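Side-chain contacts in tumor necrosis factor receptor superfamily member 16 (Rattus norvegicus, PDB 1SG1), which probably binds nerve growth factor and related neurotrophins at the cell surface through an elongated extracellular region of disulfide-linked cysteine-rich repeats: residues E2-T6 with G7-H11; E37-D41 with N42-S46; E119-P122 with E123-S127. One frame throughout, in Å; residues are numbered along the deposited sequence.

Contact 1: E2-T6 with G7-H11; sequences ETCST and GLYTH
The ring of Tyr9 is the flat group here, and it meets the side chain of Cys4. Cys4 SG sits 4.1 Å from the centre of the Tyr9 ring and 32° off its normal, an oblique sulfur-aromatic contact concentrated on the phenol end. CE1 and CZ of Tyr9 lie against the sulfur, and Tyr9 OH comes within 3.2 Å of Cys4 CB. With Cys4 SG swung opposite the backbone N (chi1 -176°), the sulfur is brought over towards Gly7 and Leu8 and ends 3.6 Å from Leu8 O, while it is also disulfide-bonded to Cys15. Between cysteine and tyrosine the chain folds as a type I beta turn from Cys4 to Gly7, closed by a hydrogen bond from Gly7 N to Cys4 O of 3.1 Å. Within the turn, Thr6 points its methyl at Leu8, Thr6 CG2 to Leu8 CB 3.5 Å, the two side chains crossing at about a right angle. Thr6 OG1 is used elsewhere, hydrogen-bonded to Cys16 O, and Leu8 pairs through its backbone with Cys16. A tight turn at a disulfide, with a tyrosine ring against its sulfur, fits the start of the first cysteine-rich repeat of a TNF-receptor fold.

Contact 2: E37-D41 with N42-S46; sequences EPCLD and NVTFS
Leu40 and Thr44 are joined by two hydrogen bonds that close a tight turn at the start of a TNF-receptor cysteine-rich repeat. Thr44 N gives to Leu40 O over 2.6 Å, nearly straight at 171° and in the carbonyl plane. In return, Leu40 N gives to Thr44 OG1 at 2.5 Å (162°), so the threonine hydroxyl stands in for a backbone acceptor. OG1 can do this because chi1 of 59° folds it back between its own backbone N and carbonyl carbon. Leu40 O accepts a second N-H, from Val43 N, also at 2.6 Å but tilted from the carbonyl plane; two amides thus grip one oxygen, and the backbone at Asp41 and Asn42 is close to that of a type II beta turn.

The turn's tip carries polar groups outward. Asp41 OD1 is hydrogen-bonded to the backbone of a chain of another protein, and its OD2 forms a salt bridge with a basic side chain on a further such chain; Asn42 OD1 bonds an aromatic side chain of the first. This is consistent with a receptor surface that engages a ligand.

Packing follows on the flanks. Leu40 and Val43 lie side by side and point the same way, CD2 of Leu40 meeting CG2 of Val43 at 3.3 Å on the surface. At the inner end, Cys39, disulfide-bonded to Cys55, sets its CB 3.0 Å from Thr44 O and 3.2 Å from Thr44 OG1, while its SG rests 3.5 Å from Ser46 CB.

Contact 3: E119-P122 with E123-S127; sequences EECP and EGTYS
Thr125 meets Pro122 through a hydroxyl folded back over its own backbone: at chi1 of 72°, OG1 lies between the backbone N and the carbonyl carbon and is turned to the proline. From there Thr125 OG1 donates to Pro122 O over 3.2 Å. Thr125 N donates to Pro122 O at 3.1 Å, and both donors come from one face of the carbonyl plane, each tilted from it by about a third of a right angle. One residue therefore grips Pro122 O twice. A valine here, with no hydroxyl to give, would probably leave Pro122 O held by the backbone N-H alone and the proline CD against a methyl.

The backbone bond closes a type II beta turn from Pro122 to Thr125, with Gly124 at the position of positive phi. It leads from strand 117-120 into strand 125-126 and opens a cysteine-rich repeat of the TNF-receptor family. The proline ring crosses the threonine obliquely, its CD 3.2 Å from Thr125 OG1. Pro122 and Thr125 each pack against basic side-chain atoms of a chain of another protein, and Glu119 OE1 forms a salt bridge with that chain.

Cys121, disulfide-bonded to Cys136, turns SG towards the strand beyond the turn, 3.6 Å from Tyr126 C and likewise 3.6 Å from Ser127 CB. Ser127 OG points elsewhere, hydrogen-bonded to Ser104 O.

Overall arrangement
All three contacts pair a disulfide cysteine with a tight turn, spaced along a long receptor: the centres of contacts 1 and 3 are 68 Å apart, those of contacts 1 and 2 only 25 Å. Contact 1 is a surface feature, marked by a sulfur-aromatic contact and untouched by the other protein chains of the assembly. Contacts 2 and 3 are partly buried, open different repeats, and share one plan, cysteine, turn, and a threonine that begins a short strand. They differ in the threonine's role: its hydroxyl accepts a backbone N-H in contact 2, whereas in contact 3, where proline has none, it donates to the carbonyl. Contact 2 meets two chains of another protein, contact 3 one.

Contact 1: E2-T6 with G7-H11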
loop_
_atom_site.group_PDB
_atom_site.type_symbol
_atom_site.label_atom_id
_atom_site.label_comp_id
_atom_site.label_asym_id
_atom_site.label_seq_id
_atom_site.Cartn_x
_atom_site.Cartn_y
_atom_site.Cartn_z
ATOM N N GLU C 2 -2.055 26.383 -38.388
ATOM C CA GLU C 2 -0.811 25.928 -37.711
ATOM C C GLU C 2 -0.634 26.664 -36.383
ATOM O O GLU C 2 0.059 27.677 -36.296
ATOM C CB GLU C 2 0.398 26.154 -38.637
ATOM C CG GLU C 2 0.946 27.591 -38.753
ATOM C CD GLU C 2 -0.119 28.658 -38.981
ATOM O OE1 GLU C 2 -0.374 29.453 -38.049
ATOM O OE2 GLU C 2 -0.694 28.708 -40.090
ATOM N N THR C 3 -1.274 26.143 -35.342
ATOM C CA THR C 3 -1.193 26.754 -34.022
ATOM C C THR C 3 -0.001 26.291 -33.203
ATOM O O THR C 3 0.296 25.105 -33.117
ATOM C CB THR C 3 -2.477 26.502 -33.204
ATOM O OG1 THR C 3 -3.582 27.144 -33.853
ATOM C CG2 THR C 3 -2.335 27.060 -31.787
ATOM N N CYS C 4 0.671 27.263 -32.599
ATOM C CA CYS C 4 1.832 27.018 -31.768
ATOM C C CYS C 4 1.399 26.566 -30.387
ATOM O O CYS C 4 1.271 27.385 -29.484
ATOM C CB CYS C 4 2.666 28.292 -31.638
ATOM S SG CYS C 4 4.197 28.041 -30.702
ATOM N N SER C 5 1.183 25.265 -30.223
ATOM C CA SER C 5 0.753 24.713 -28.942
ATOM C C SER C 5 1.733 24.996 -27.809
ATOM O O SER C 5 1.541 24.526 -26.699
ATOM C CB SER C 5 0.547 23.201 -29.059
ATOM O OG SER C 5 1.780 22.534 -29.248
ATOM N N THR C 6 2.768 25.777 -28.090
ATOM C CA THR C 6 3.786 26.111 -27.101
ATOM C C THR C 6 3.848 27.583 -26.722
ATOM O O THR C 6 4.249 27.921 -25.617
ATOM C CB THR C 6 5.169 25.718 -27.611
ATOM O OG1 THR C 6 5.177 24.320 -27.910
ATOM C CG2 THR C 6 6.237 26.036 -26.574
ATOM N N GLY C 7 3.467 28.457 -27.649
ATOM C CA GLY C 7 3.516 29.879 -27.374
ATOM C C GLY C 7 4.949 30.368 -27.258
ATOM O O GLY C 7 5.211 31.447 -26.738
ATOM N N LEU C 8 5.879 29.552 -27.747
ATOM C CA LEU C 8 7.307 29.865 -27.715
ATOM C C LEU C 8 7.912 29.694 -29.094
ATOM O O LEU C 8 7.639 28.727 -29.799
ATOM C CB LEU C 8 8.036 28.981 -26.705
ATOM C CG LEU C 8 7.937 29.502 -25.270
ATOM C CD1 LEU C 8 8.482 28.468 -24.289
ATOM C CD2 LEU C 8 8.702 30.823 -25.168
ATOM N N TYR C 9 8.745 30.648 -29.478
ATOM C CA TYR C 9 9.333 30.613 -30.804
ATOM C C TYR C 9 10.833 30.622 -30.826
ATOM O O TYR C 9 11.491 31.177 -29.947
ATOM C CB TYR C 9 8.789 31.785 -31.610
ATOM C CG TYR C 9 7.293 31.724 -31.734
ATOM C CD1 TYR C 9 6.689 30.969 -32.742
ATOM C CD2 TYR C 9 6.474 32.367 -30.806
ATOM C CE1 TYR C 9 5.306 30.857 -32.819
ATOM C CE2 TYR C 9 5.096 32.262 -30.873
ATOM C CZ TYR C 9 4.517 31.508 -31.879
ATOM O OH TYR C 9 3.155 31.409 -31.954
ATOM N N THR C 10 11.377 29.976 -31.841
ATOM C CA THR C 10 12.813 29.940 -31.987
ATOM C C THR C 10 13.182 31.251 -32.657
ATOM O O THR C 10 12.302 31.979 -33.111
ATOM C CB THR C 10 13.254 28.779 -32.864
ATOM O OG1 THR C 10 14.680 28.651 -32.772
ATOM C CG2 THR C 10 12.840 29.018 -34.317
ATOM N N HIS C 11 14.472 31.553 -32.723
ATOM C CA HIS C 11 14.917 32.799 -33.334
ATOM C C HIS C 11 14.431 33.065 -34.759
ATOM O O HIS C 11 14.628 34.161 -35.274
ATOM C CB HIS C 11 16.443 32.891 -33.295
ATOM C CG HIS C 11 16.989 33.286 -31.959
ATOM N ND1 HIS C 11 18.327 33.511 -31.739
ATOM C CD2 HIS C 11 16.372 33.480 -30.768
ATOM C CE1 HIS C 11 18.517 33.827 -30.469
ATOM N NE2 HIS C 11 17.346 33.813 -29.860
#

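Contact 2: E37-D41 with N42-S46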
loop_
_atom_site.group_PDB
_atom_site.type_symbol
_atom_site.label_atom_id
_atom_site.label_comp_id
_atom_site.label_asym_id
_atom_site.label_seq_id
_atom_site.Cartn_x
_atom_site.Cartn_y
_atom_site.Cartn_z
ATOM N N GLU C 37 15.734 15.782 -22.666
ATOM C CA GLU C 37 16.338 14.514 -22.290
ATOM C C GLU C 37 15.465 13.901 -21.192
ATOM O O GLU C 37 14.882 14.613 -20.382
ATOM C CB GLU C 37 17.777 14.699 -21.798
ATOM C CG GLU C 37 17.908 15.197 -20.371
ATOM C CD GLU C 37 19.351 15.201 -19.883
ATOM O OE1 GLU C 37 20.115 16.119 -20.258
ATOM O OE2 GLU C 37 19.723 14.276 -19.127
ATOM N N PRO C 38 15.335 12.563 -21.185
ATOM C CA PRO C 38 14.531 11.860 -20.182
ATOM C C PRO C 38 14.989 12.097 -18.740
ATOM O O PRO C 38 16.173 12.279 -18.482
ATOM C CB PRO C 38 14.681 10.400 -20.598
ATOM C CG PRO C 38 14.746 10.490 -22.078
ATOM C CD PRO C 38 15.709 11.646 -22.278
ATOM N N CYS C 39 14.037 12.097 -17.811
ATOM C CA CYS C 39 14.341 12.267 -16.394
ATOM C C CYS C 39 14.840 10.949 -15.793
ATOM O O CYS C 39 14.616 9.882 -16.351
ATOM C CB CYS C 39 13.099 12.708 -15.632
ATOM S SG CYS C 39 12.299 14.192 -16.296
ATOM N N LEU C 40 15.497 11.035 -14.641
ATOM C CA LEU C 40 16.043 9.852 -13.965
ATOM C C LEU C 40 15.145 9.268 -12.860
ATOM O O LEU C 40 14.882 9.931 -11.856
ATOM C CB LEU C 40 17.398 10.193 -13.348
ATOM C CG LEU C 40 18.445 9.077 -13.302
ATOM C CD1 LEU C 40 19.094 8.940 -14.675
ATOM C CD2 LEU C 40 19.510 9.410 -12.259
ATOM N N ASP C 41 14.706 8.021 -13.052
ATOM C CA ASP C 41 13.869 7.325 -12.075
ATOM C C ASP C 41 14.514 7.437 -10.706
ATOM O O ASP C 41 15.691 7.192 -10.556
ATOM C CB ASP C 41 13.719 5.860 -12.462
ATOM C CG ASP C 41 12.844 5.087 -11.503
ATOM O OD1 ASP C 41 13.355 4.651 -10.453
ATOM O OD2 ASP C 41 11.642 4.921 -11.798
ATOM N N ASN C 42 13.717 7.829 -9.728
ATOM C CA ASN C 42 14.141 8.035 -8.357
ATOM C C ASN C 42 14.935 9.319 -8.164
ATOM O O ASN C 42 15.191 9.718 -7.046
ATOM C CB ASN C 42 14.947 6.846 -7.847
ATOM C CG ASN C 42 15.116 6.863 -6.344
ATOM O OD1 ASN C 42 14.189 7.194 -5.611
ATOM N ND2 ASN C 42 16.299 6.488 -5.878
ATOM N N VAL C 43 15.304 9.985 -9.246
ATOM C CA VAL C 43 16.046 11.224 -9.122
ATOM C C VAL C 43 15.313 12.465 -9.632
ATOM O O VAL C 43 15.299 13.510 -8.978
ATOM C CB VAL C 43 17.381 11.116 -9.852
ATOM C CG1 VAL C 43 18.136 12.426 -9.745
ATOM C CG2 VAL C 43 18.202 9.985 -9.245
ATOM N N THR C 44 14.699 12.342 -10.801
ATOM C CA THR C 44 14.007 13.465 -11.428
ATOM C C THR C 44 12.769 13.024 -12.179
ATOM O O THR C 44 12.702 11.926 -12.739
ATOM C CB THR C 44 14.919 14.204 -12.456
ATOM O OG1 THR C 44 15.337 13.282 -13.475
ATOM C CG2 THR C 44 16.155 14.818 -11.765
ATOM N N PHE C 45 11.798 13.920 -12.230
ATOM C CA PHE C 45 10.545 13.633 -12.905
ATOM C C PHE C 45 10.069 14.869 -13.664
ATOM O O PHE C 45 10.506 15.993 -13.404
ATOM C CB PHE C 45 9.495 13.245 -11.856
ATOM C CG PHE C 45 9.098 14.384 -10.978
ATOM C CD1 PHE C 45 7.907 15.073 -11.198
ATOM C CD2 PHE C 45 9.965 14.846 -9.991
ATOM C CE1 PHE C 45 7.601 16.208 -10.444
ATOM C CE2 PHE C 45 9.668 15.969 -9.244
ATOM C CZ PHE C 45 8.491 16.653 -9.468
ATOM N N SER C 46 9.153 14.637 -14.592
ATOM C CA SER C 46 8.543 15.687 -15.380
ATOM C C SER C 46 7.125 15.241 -15.613
ATOM O O SER C 46 6.879 14.392 -16.455
ATOM C CB SER C 46 9.239 15.860 -16.734
ATOM O OG SER C 46 8.584 16.853 -17.527
#

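Contact 3: E119-P122 with E123-S127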
loop_
_atom_site.group_PDB
_atom_site.type_symbol
_atom_site.label_atom_id
_atom_site.label_comp_id
_atom_site.label_asym_id
_atom_site.label_seq_id
_atom_site.Cartn_x
_atom_site.Cartn_y
_atom_site.Cartn_z
ATOM N N GLU C 119 -11.732 6.651 22.961
ATOM C CA GLU C 119 -13.030 6.495 23.601
ATOM C C GLU C 119 -12.899 5.867 24.985
ATOM O O GLU C 119 -12.128 4.934 25.186
ATOM C CB GLU C 119 -13.877 5.604 22.708
ATOM C CG GLU C 119 -15.211 5.174 23.221
ATOM C CD GLU C 119 -15.895 4.261 22.223
ATOM O OE1 GLU C 119 -15.373 3.152 21.955
ATOM O OE2 GLU C 119 -16.945 4.659 21.688
ATOM N N GLU C 120 -13.643 6.409 25.941
ATOM C CA GLU C 120 -13.662 5.882 27.292
ATOM C C GLU C 120 -14.568 4.683 27.035
ATOM O O GLU C 120 -15.642 4.843 26.444
ATOM C CB GLU C 120 -14.347 6.882 28.219
ATOM C CG GLU C 120 -13.878 6.873 29.656
ATOM C CD GLU C 120 -12.434 7.325 29.809
ATOM O OE1 GLU C 120 -12.005 8.217 29.041
ATOM O OE2 GLU C 120 -11.737 6.799 30.707
ATOM N N CYS C 121 -14.115 3.494 27.437
ATOM C CA CYS C 121 -14.857 2.257 27.222
ATOM C C CYS C 121 -16.270 2.302 27.782
ATOM O O CYS C 121 -16.498 2.644 28.946
ATOM C CB CYS C 121 -14.080 1.067 27.798
ATOM S SG CYS C 121 -12.542 0.670 26.895
ATOM N N PRO C 122 -17.254 1.969 26.945
ATOM C CA PRO C 122 -18.636 1.992 27.413
ATOM C C PRO C 122 -18.982 0.832 28.338
ATOM O O PRO C 122 -18.163 -0.059 28.593
ATOM C CB PRO C 122 -19.437 1.969 26.115
ATOM C CG PRO C 122 -18.595 1.139 25.233
ATOM C CD PRO C 122 -17.189 1.641 25.511
ATOM N N GLU C 123 -20.208 0.868 28.844
ATOM C CA GLU C 123 -20.715 -0.152 29.740
ATOM C C GLU C 123 -20.565 -1.490 29.052
ATOM O O GLU C 123 -20.983 -1.643 27.925
ATOM C CB GLU C 123 -22.198 0.102 30.034
ATOM C CG GLU C 123 -22.555 0.183 31.519
ATOM C CD GLU C 123 -22.925 1.602 31.964
ATOM O OE1 GLU C 123 -23.961 2.132 31.483
ATOM O OE2 GLU C 123 -22.180 2.179 32.794
ATOM N N GLY C 124 -19.950 -2.448 29.729
ATOM C CA GLY C 124 -19.793 -3.766 29.155
ATOM C C GLY C 124 -18.520 -4.078 28.398
ATOM O O GLY C 124 -18.386 -5.184 27.881
ATOM N N THR C 125 -17.597 -3.124 28.317
ATOM C CA THR C 125 -16.339 -3.348 27.601
ATOM C C THR C 125 -15.138 -2.852 28.381
ATOM O O THR C 125 -15.271 -2.125 29.361
ATOM C CB THR C 125 -16.316 -2.673 26.193
ATOM O OG1 THR C 125 -16.214 -1.246 26.330
ATOM C CG2 THR C 125 -17.573 -3.037 25.410
ATOM N N TYR C 126 -13.957 -3.243 27.932
ATOM C CA TYR C 126 -12.750 -2.849 28.619
ATOM C C TYR C 126 -11.626 -2.690 27.626
ATOM O O TYR C 126 -11.762 -3.023 26.447
ATOM C CB TYR C 126 -12.340 -3.929 29.617
ATOM C CG TYR C 126 -11.794 -5.166 28.934
ATOM C CD1 TYR C 126 -12.628 -5.999 28.182
ATOM C CD2 TYR C 126 -10.432 -5.472 28.987
ATOM C CE1 TYR C 126 -12.123 -7.100 27.498
ATOM C CE2 TYR C 126 -9.914 -6.570 28.307
ATOM C CZ TYR C 126 -10.765 -7.379 27.566
ATOM O OH TYR C 126 -10.261 -8.482 26.908
ATOM N N SER C 127 -10.512 -2.177 28.123
ATOM C CA SER C 127 -9.319 -2.005 27.331
ATOM C C SER C 127 -8.209 -2.323 28.284
ATOM O O SER C 127 -8.015 -1.649 29.278
ATOM C CB SER C 127 -9.161 -0.575 26.804
ATOM O OG SER C 127 -7.969 -0.467 26.033
#